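Local coordinates for protein 4-hydroxybutyrate CoA-transferase (Porphyromonas gingivalis, PDB 3D3U) that probably transfers coenzyme A between an acyl-CoA and a carboxylate such as acetate, at residues E16-V19 with D20-P24; D243-M246 with R247-K251. One frame throughout, in Å; residues are numbered along the deposited sequence.

Interaction 1: E16-V19 with D20-P24; sequences EAVV and DSLKP
Ser21 and Ala17 make the double link at the heart of this helix end. The carbonyl oxygen of Ala17 is gripped twice by the same residue: Ser21 N donates to Ala17 O at 2.8 Å, and Ser21 OG donates to Ala17 O at 2.7 Å, the hydroxyl arriving from above the carbonyl plane. What folds the hydroxyl back over the preceding turn is its first torsion (chi1 76°), which sets OG between the backbone N and the carbonyl carbon. One residue earlier, Asp20 N bonds to Glu16 O at 2.9 Å; one residue later, Leu22 N reaches Val18 O in a bent, weak bond (127° at the hydrogen). Leu22 is also where helical geometry is lost. Its side chain lies across that of Val18, with Leu22 CD1 4.2 Å from Val18 CG1. Further out, Phe40, Ala43 and Met44 of helix 38-46 pack on Val18, and Met44 also on Leu22, while strand 176-180 meets Ala17 and Ser21 through His176. At the other end, Glu16 OE1 accepts from Ser13 N. This is the C-terminal turn of helix 14-21, where a serine hydroxyl doubles the usual i to i-4 backbone bond just before the chain leaves the helix toward strand 27-30.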
loop_
_atom_site.group_PDB
_atom_site.type_symbol
_atom_site.label_atom_id
_atom_site.label_comp_id
_atom_site.label_asym_id
_atom_site.label_seq_id
_atom_site.Cartn_x
_atom_site.Cartn_y
_atom_site.Cartn_z
ATOM N N GLU A 16 19.270 24.301 4.482
ATOM C CA GLU A 16 18.671 25.548 4.880
ATOM C C GLU A 16 17.228 25.298 5.268
ATOM O O GLU A 16 16.715 25.879 6.268
ATOM C CB GLU A 16 18.758 26.566 3.792
ATOM C CG GLU A 16 20.107 26.835 3.191
ATOM C CD GLU A 16 19.942 27.560 1.852
ATOM O OE1 GLU A 16 19.249 27.015 0.928
ATOM O OE2 GLU A 16 20.468 28.709 1.719
ATOM N N ALA A 17 16.571 24.423 4.513
ATOM C CA ALA A 17 15.192 24.002 4.918
ATOM C C ALA A 17 15.054 23.201 6.264
ATOM O O ALA A 17 14.247 23.550 7.099
ATOM C CB ALA A 17 14.489 23.347 3.821
ATOM N N VAL A 18 15.860 22.175 6.482
ATOM C CA VAL A 18 15.985 21.614 7.834
ATOM C C VAL A 18 16.191 22.703 8.881
ATOM O O VAL A 18 15.444 22.830 9.871
ATOM C CB VAL A 18 17.220 20.677 7.972
ATOM C CG1 VAL A 18 17.495 20.366 9.375
ATOM C CG2 VAL A 18 17.015 19.428 7.262
ATOM N N VAL A 19 17.217 23.492 8.704
ATOM C CA VAL A 19 17.405 24.409 9.789
ATOM C C VAL A 19 16.251 25.358 10.036
ATOM O O VAL A 19 15.943 25.547 11.184
ATOM C CB VAL A 19 18.668 25.151 9.753
ATOM C CG1 VAL A 19 18.677 26.112 10.912
ATOM C CG2 VAL A 19 19.789 24.155 9.871
ATOM N N ASP A 20 15.627 25.941 9.002
ATOM C CA ASP A 20 14.580 26.974 9.216
ATOM C C ASP A 20 13.264 26.344 9.556
ATOM O O ASP A 20 12.456 26.904 10.245
ATOM C CB ASP A 20 14.416 27.951 8.025
ATOM C CG ASP A 20 15.710 28.861 7.825
ATOM O OD1 ASP A 20 15.936 29.733 8.750
ATOM O OD2 ASP A 20 16.603 28.741 6.865
ATOM N N SER A 21 13.038 25.143 9.094
ATOM C CA SER A 21 11.745 24.595 9.330
ATOM C C SER A 21 11.746 23.754 10.595
ATOM O O SER A 21 10.684 23.397 11.023
ATOM C CB SER A 21 11.348 23.709 8.174
ATOM O OG SER A 21 12.074 22.476 8.279
ATOM N N LEU A 22 12.885 23.430 11.204
ATOM C CA LEU A 22 12.794 22.464 12.264
ATOM C C LEU A 22 13.073 23.006 13.594
ATOM O O LEU A 22 14.107 22.669 14.233
ATOM C CB LEU A 22 13.712 21.293 12.026
ATOM C CG LEU A 22 13.259 20.384 10.884
ATOM C CD1 LEU A 22 13.848 19.028 10.965
ATOM C CD2 LEU A 22 11.739 20.277 10.912
ATOM N N LYS A 23 12.151 23.830 14.059
ATOM C CA LYS A 23 12.305 24.452 15.373
ATOM C C LYS A 23 12.368 23.347 16.473
ATOM O O LYS A 23 11.736 22.296 16.337
ATOM C CB LYS A 23 11.184 25.526 15.599
ATOM C CG LYS A 23 11.324 26.714 14.669
ATOM C CD LYS A 23 12.882 26.923 14.465
ATOM C CE LYS A 23 13.358 28.117 13.476
ATOM N NZ LYS A 23 12.477 29.399 13.566
ATOM N N PRO A 24 13.145 23.571 17.545
ATOM C CA PRO A 24 13.093 22.699 18.727
ATOM C C PRO A 24 11.654 22.242 19.105
ATOM O O PRO A 24 10.669 22.959 18.971
ATOM C CB PRO A 24 13.687 23.577 19.823
ATOM C CG PRO A 24 14.485 24.574 19.185
ATOM C CD PRO A 24 14.155 24.637 17.723
#

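Interaction 2: D243-M246 with R247-K251; sequences DGVM and RMIRK
Residues 243-246 and 247-251 are successive turns of one short helix, joined by i to i+4 backbone bonds of uneven quality. Arg247 N reaches Asp243 O only weakly, whereas Met248 N bonds to Gly244 O at 3.2 Å and Ile249 N to Val245 O at 2.9 Å. The last of the set, Arg250 N to Met246 O, is nearly straight, with 164° at the hydrogen. Met248 N also makes a weak i to i+3 bond to Val245 O.

Among the side chains, Met246 and Arg250 run alongside each other, pointing the same way. CG of Met246 lies over one face of the Arg250 guanidinium, offset toward its rim and 3.6 Å from Arg250 NE, while Met246 SD stands 3.7 Å from Arg250 NH2. Met246 extends (chi1 178°, chi2 175°) before bending at its last torsion, and the arginine chain, bent at chi2 and chi3, runs beside it with its guanidinium turned so that a face meets Met246 CG. The charge itself is met by Glu276, which forms a salt bridge with Arg250 NH2. On another side of the helix, Val245 and Ile249 touch through methyl groups, Val245 CG1 to Ile249 CD1 at 3.6 Å. Arg247 bends back along the first turn, bringing one face of its guanidinium over Gly244, with Arg247 NH2 4.2 Å from Gly244 CA; Met248 CE lies at the guanidinium edge, in its plane.

Helix 243-251 is the crossover helix of a beta-alpha-beta unit, between strands 235-237 and 266-268 of the mixed sheet. Helix 275-281 packs on Met246 and Arg250 through Phe280, and Ser274 just ahead of it bonds to Asp243 OD1; Leu225 of helix 219-226 touches Arg247 and Met248.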
loop_
_atom_site.group_PDB
_atom_site.type_symbol
_atom_site.label_atom_id
_atom_site.label_comp_id
_atom_site.label_asym_id
_atom_site.label_seq_id
_atom_site.Cartn_x
_atom_site.Cartn_y
_atom_site.Cartn_z
ATOM N N ASP A 243 5.152 -3.755 -10.742
ATOM C CA ASP A 243 5.355 -4.123 -12.139
ATOM C C ASP A 243 4.368 -5.093 -12.650
ATOM O O ASP A 243 4.212 -5.126 -13.815
ATOM C CB ASP A 243 6.736 -4.695 -12.358
ATOM C CG ASP A 243 7.834 -3.750 -11.927
ATOM O OD1 ASP A 243 8.847 -3.687 -12.675
ATOM O OD2 ASP A 243 7.782 -3.043 -10.867
ATOM N N GLY A 244 3.696 -5.871 -11.807
ATOM C CA GLY A 244 2.804 -6.932 -12.316
ATOM C C GLY A 244 1.633 -6.338 -13.057
ATOM O O GLY A 244 1.248 -6.750 -14.189
ATOM N N VAL A 245 1.120 -5.285 -12.433
ATOM C CA VAL A 245 0.007 -4.522 -13.001
ATOM C C VAL A 245 0.294 -3.931 -14.374
ATOM O O VAL A 245 -0.637 -3.881 -15.216
ATOM C CB VAL A 245 -0.447 -3.417 -12.025
ATOM C CG1 VAL A 245 -1.639 -2.576 -12.592
ATOM C CG2 VAL A 245 -0.901 -4.112 -10.771
ATOM N N MET A 246 1.543 -3.462 -14.573
ATOM C CA MET A 246 1.994 -2.851 -15.824
ATOM C C MET A 246 1.889 -3.836 -16.948
ATOM O O MET A 246 1.378 -3.572 -18.039
ATOM C CB MET A 246 3.435 -2.317 -15.683
ATOM C CG MET A 246 4.067 -1.687 -16.976
ATOM S SD MET A 246 5.648 -1.024 -16.545
ATOM C CE MET A 246 6.546 -2.520 -16.065
ATOM N N ARG A 247 2.351 -4.989 -16.583
ATOM C CA ARG A 247 2.479 -6.115 -17.417
ATOM C C ARG A 247 1.064 -6.503 -17.990
ATOM O O ARG A 247 0.872 -6.831 -19.182
ATOM C CB ARG A 247 3.085 -7.241 -16.522
ATOM C CG ARG A 247 4.114 -8.099 -17.220
ATOM C CD ARG A 247 3.827 -9.641 -17.239
ATOM N NE ARG A 247 3.036 -10.154 -16.099
ATOM C CZ ARG A 247 3.550 -10.338 -14.916
ATOM N NH1 ARG A 247 4.835 -10.057 -14.731
ATOM N NH2 ARG A 247 2.803 -10.783 -13.925
ATOM N N MET A 248 0.069 -6.498 -17.127
ATOM C CA MET A 248 -1.169 -6.954 -17.576
ATOM C C MET A 248 -1.893 -5.824 -18.260
ATOM O O MET A 248 -2.727 -6.060 -19.140
ATOM C CB MET A 248 -1.946 -7.355 -16.378
ATOM C CG MET A 248 -1.303 -8.391 -15.639
ATOM S SD MET A 248 -1.600 -10.001 -16.392
ATOM C CE MET A 248 0.005 -10.733 -15.751
ATOM N N ILE A 249 -1.636 -4.590 -17.837
ATOM C CA ILE A 249 -2.237 -3.490 -18.524
ATOM C C ILE A 249 -1.695 -3.615 -19.908
ATOM O O ILE A 249 -2.461 -3.684 -20.839
ATOM C CB ILE A 249 -1.888 -2.170 -17.913
ATOM C CG1 ILE A 249 -2.538 -2.088 -16.534
ATOM C CG2 ILE A 249 -2.337 -1.032 -18.920
ATOM C CD1 ILE A 249 -2.127 -0.907 -15.703
ATOM N N ARG A 250 -0.379 -3.736 -19.991
ATOM C CA ARG A 250 0.331 -4.015 -21.231
ATOM C C ARG A 250 -0.269 -5.139 -22.103
ATOM O O ARG A 250 -0.477 -4.935 -23.271
ATOM C CB ARG A 250 1.779 -4.345 -20.927
ATOM C CG ARG A 250 2.704 -3.554 -21.707
ATOM C CD ARG A 250 3.113 -2.322 -21.020
ATOM N NE ARG A 250 4.457 -2.440 -20.510
ATOM C CZ ARG A 250 5.397 -1.492 -20.614
ATOM N NH1 ARG A 250 5.136 -0.317 -21.241
ATOM N NH2 ARG A 250 6.605 -1.732 -20.088
ATOM N N LYS A 251 -0.575 -6.319 -21.556
ATOM C CA LYS A 251 -1.077 -7.422 -22.386
ATOM C C LYS A 251 -2.504 -7.160 -22.791
ATOM O O LYS A 251 -3.059 -7.918 -23.512
ATOM C CB LYS A 251 -0.983 -8.766 -21.651
ATOM C CG LYS A 251 0.437 -9.317 -21.364
ATOM C CD LYS A 251 0.455 -10.181 -20.069
ATOM C CE LYS A 251 1.309 -11.462 -20.119
ATOM N NZ LYS A 251 2.670 -11.190 -20.649
#

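Interactions 1 and 2 are both local contacts within single helices, and they lie in helices associated with different sheets of the chain. Residues 16-24 lie beside the six-stranded parallel sheet, in the N-terminal family region; residues 243-251 connect two strands of the mixed sheet. Their centres are 42 Å apart and their nearest atoms about 30 Å, so neither touches the other. Interaction 1 is also the more peripheral, about 30 Å from the chain centre to its own centre, against about 18 Å for interaction 2. One records how a helix finishes, the other how consecutive turns of a helix pack. Neither has a bound ligand or an identified active-site residue among its contacts.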